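Local coordinates for protein multicopper oxidase (Arthrobacter sp. FB24, PDB 3GDC) that probably oxidises phenolic, laccase-type substrates at a mononuclear copper and passes the electrons to a copper cluster that reduces dioxygen to water, at residues A[165-170]-A[195-200]. Numbering follows the deposited sequence.
Sequences MVMVMN and FPVKVK
Met165 and Met167 meet Val197 and Val199 in the core of the second cupredoxin-like domain, where the two sheets of the beta sandwich face each other. Strand 163-172 belongs to the six-stranded sheet and strand 197-200 is an outermost strand of the five-stranded one. Their axes come no closer than 11.3 Å, with N-to-C directions 146° apart, so the side chains have to span the gap. Met165 does most of this. Its CG sits between the backbone N and the carbonyl carbon (chi1 48°), the chain runs straight through chi2 and then bends at chi3 (77°), and the thioether end arrives tip to tip with Val197. CE lies 3.8 Å from Val197 CG1, and SD lies 3.9 Å from that same methyl, so one valine branch touches both atoms at the end of the methionine. The Met165 methyl also reaches the next inward-facing valine, CE to Val199 CG1 at 4.1 Å, here with the two side chains crossing at about a right angle. Met167 is extended to its end and makes the lighter touch, its CE 4.3 Å from CG2 of Val197. Val197 therefore offers a different methyl to each methionine. Leu17 of helix 13-18 packs against Met165, Met167 and Val197 alike, while Ile207 of strand 205-211 touches both methionines, and Phe284 and Val286 of strand 281-287 touch Val197 and Val199 respectively. No hydrogen bond joins the two segments, and their shared buried surface is a modest 123 Å². Apolar contact by methyl and thioether groups is what links them, which implies that the link rests on dispersion and the exclusion of water, with little directional preference.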
loop_
_atom_site.group_PDB
_atom_site.type_symbol
_atom_site.label_atom_id
_atom_site.label_comp_id
_atom_site.label_asym_id
_atom_site.label_seq_id
_atom_site.Cartn_x
_atom_site.Cartn_y
_atom_site.Cartn_z
ATOM N N MET A 165 -8.317 -7.930 -21.081
ATOM C CA MET A 165 -9.369 -8.305 -20.144
ATOM C C MET A 165 -9.490 -7.318 -18.985
ATOM O O MET A 165 -8.607 -6.472 -18.774
ATOM C CB MET A 165 -9.156 -9.733 -19.627
ATOM C CG MET A 165 -7.764 -10.026 -19.163
ATOM S SD MET A 165 -7.535 -11.772 -18.730
ATOM C CE MET A 165 -7.415 -12.520 -20.332
ATOM N N VAL A 166 -10.607 -7.424 -18.271
ATOM C CA VAL A 166 -10.891 -6.597 -17.103
ATOM C C VAL A 166 -11.206 -7.480 -15.896
ATOM O O VAL A 166 -11.945 -8.463 -15.991
ATOM C CB VAL A 166 -12.024 -5.529 -17.362
ATOM C CG1 VAL A 166 -13.335 -6.167 -17.818
ATOM C CG2 VAL A 166 -12.241 -4.637 -16.140
ATOM N N MET A 167 -10.619 -7.110 -14.763
ATOM C CA MET A 167 -10.826 -7.818 -13.504
ATOM C C MET A 167 -11.170 -6.834 -12.395
ATOM O O MET A 167 -10.326 -6.015 -11.988
ATOM C CB MET A 167 -9.566 -8.607 -13.131
ATOM C CG MET A 167 -9.305 -9.772 -14.068
ATOM S SD MET A 167 -7.982 -10.816 -13.442
ATOM C CE MET A 167 -8.105 -12.189 -14.610
ATOM N N VAL A 168 -12.401 -6.922 -11.904
ATOM C CA VAL A 168 -12.850 -6.072 -10.808
ATOM C C VAL A 168 -12.909 -6.916 -9.526
ATOM O O VAL A 168 -13.632 -7.923 -9.454
ATOM C CB VAL A 168 -14.220 -5.416 -11.088
ATOM C CG1 VAL A 168 -14.624 -4.516 -9.923
ATOM C CG2 VAL A 168 -14.200 -4.624 -12.423
ATOM N N MET A 169 -12.118 -6.511 -8.539
ATOM C CA MET A 169 -12.026 -7.222 -7.265
ATOM C C MET A 169 -13.001 -6.594 -6.287
ATOM O O MET A 169 -12.937 -5.384 -6.030
ATOM C CB MET A 169 -10.600 -7.135 -6.692
ATOM C CG MET A 169 -9.507 -7.657 -7.596
ATOM S SD MET A 169 -7.869 -7.517 -6.837
ATOM C CE MET A 169 -7.657 -5.723 -6.799
ATOM N N ASN A 170 -13.904 -7.405 -5.736
ATOM C CA ASN A 170 -14.900 -6.891 -4.804
ATOM C C ASN A 170 -15.096 -7.791 -3.583
ATOM O O ASN A 170 -14.400 -8.804 -3.417
ATOM C CB ASN A 170 -16.254 -6.687 -5.512
ATOM C CG ASN A 170 -16.910 -8.010 -5.919
ATOM O OD1 ASN A 170 -16.368 -9.078 -5.648
ATOM N ND2 ASN A 170 -18.080 -7.940 -6.556
ATOM N N PHE A 195 -13.842 -22.362 -13.919
ATOM C CA PHE A 195 -13.774 -21.906 -15.296
ATOM C C PHE A 195 -12.525 -21.062 -15.468
ATOM O O PHE A 195 -12.597 -19.837 -15.481
ATOM C CB PHE A 195 -15.051 -21.131 -15.659
ATOM C CG PHE A 195 -16.285 -21.972 -15.556
ATOM C CD1 PHE A 195 -16.630 -22.833 -16.595
ATOM C CD2 PHE A 195 -17.061 -21.960 -14.400
ATOM C CE1 PHE A 195 -17.748 -23.649 -16.496
ATOM C CE2 PHE A 195 -18.181 -22.771 -14.292
ATOM C CZ PHE A 195 -18.526 -23.615 -15.344
ATOM N N PRO A 196 -11.356 -21.725 -15.549
ATOM C CA PRO A 196 -10.107 -20.968 -15.616
ATOM C C PRO A 196 -10.060 -19.982 -16.785
ATOM O O PRO A 196 -10.702 -20.199 -17.825
ATOM C CB PRO A 196 -9.044 -22.060 -15.803
ATOM C CG PRO A 196 -9.639 -23.270 -15.191
ATOM C CD PRO A 196 -11.109 -23.180 -15.563
ATOM N N VAL A 197 -9.302 -18.904 -16.604
ATOM C CA VAL A 197 -9.100 -17.913 -17.663
ATOM C C VAL A 197 -8.214 -18.499 -18.764
ATOM O O VAL A 197 -7.039 -18.775 -18.534
ATOM C CB VAL A 197 -8.441 -16.637 -17.106
ATOM C CG1 VAL A 197 -8.314 -15.577 -18.200
ATOM C CG2 VAL A 197 -9.240 -16.091 -15.932
ATOM N N LYS A 198 -8.773 -18.680 -19.962
ATOM C CA LYS A 198 -8.015 -19.286 -21.064
ATOM C C LYS A 198 -7.157 -18.267 -21.812
ATOM O O LYS A 198 -7.675 -17.287 -22.366
ATOM C CB LYS A 198 -8.952 -20.033 -22.025
ATOM C CG LYS A 198 -9.691 -21.196 -21.380
ATOM C CD LYS A 198 -10.544 -21.967 -22.413
ATOM C CE LYS A 198 -11.163 -23.207 -21.782
ATOM N NZ LYS A 198 -11.894 -24.066 -22.779
ATOM N N VAL A 199 -5.845 -18.501 -21.819
ATOM C CA VAL A 199 -4.883 -17.647 -22.535
ATOM C C VAL A 199 -3.914 -18.517 -23.354
ATOM O O VAL A 199 -3.829 -19.723 -23.139
ATOM C CB VAL A 199 -4.074 -16.733 -21.571
ATOM C CG1 VAL A 199 -4.993 -15.744 -20.812
ATOM C CG2 VAL A 199 -3.225 -17.575 -20.604
ATOM N N LYS A 200 -3.185 -17.902 -24.279
ATOM C CA LYS A 200 -2.254 -18.640 -25.132
ATOM C C LYS A 200 -0.802 -18.394 -24.728
ATOM O O LYS A 200 -0.414 -17.264 -24.462
ATOM C CB LYS A 200 -2.463 -18.253 -26.600
ATOM C CG LYS A 200 -3.790 -18.712 -27.172
ATOM C CD LYS A 200 -4.086 -18.037 -28.502
ATOM C CE LYS A 200 -5.586 -18.029 -28.770
ATOM N NZ LYS A 200 -5.922 -17.361 -30.051
#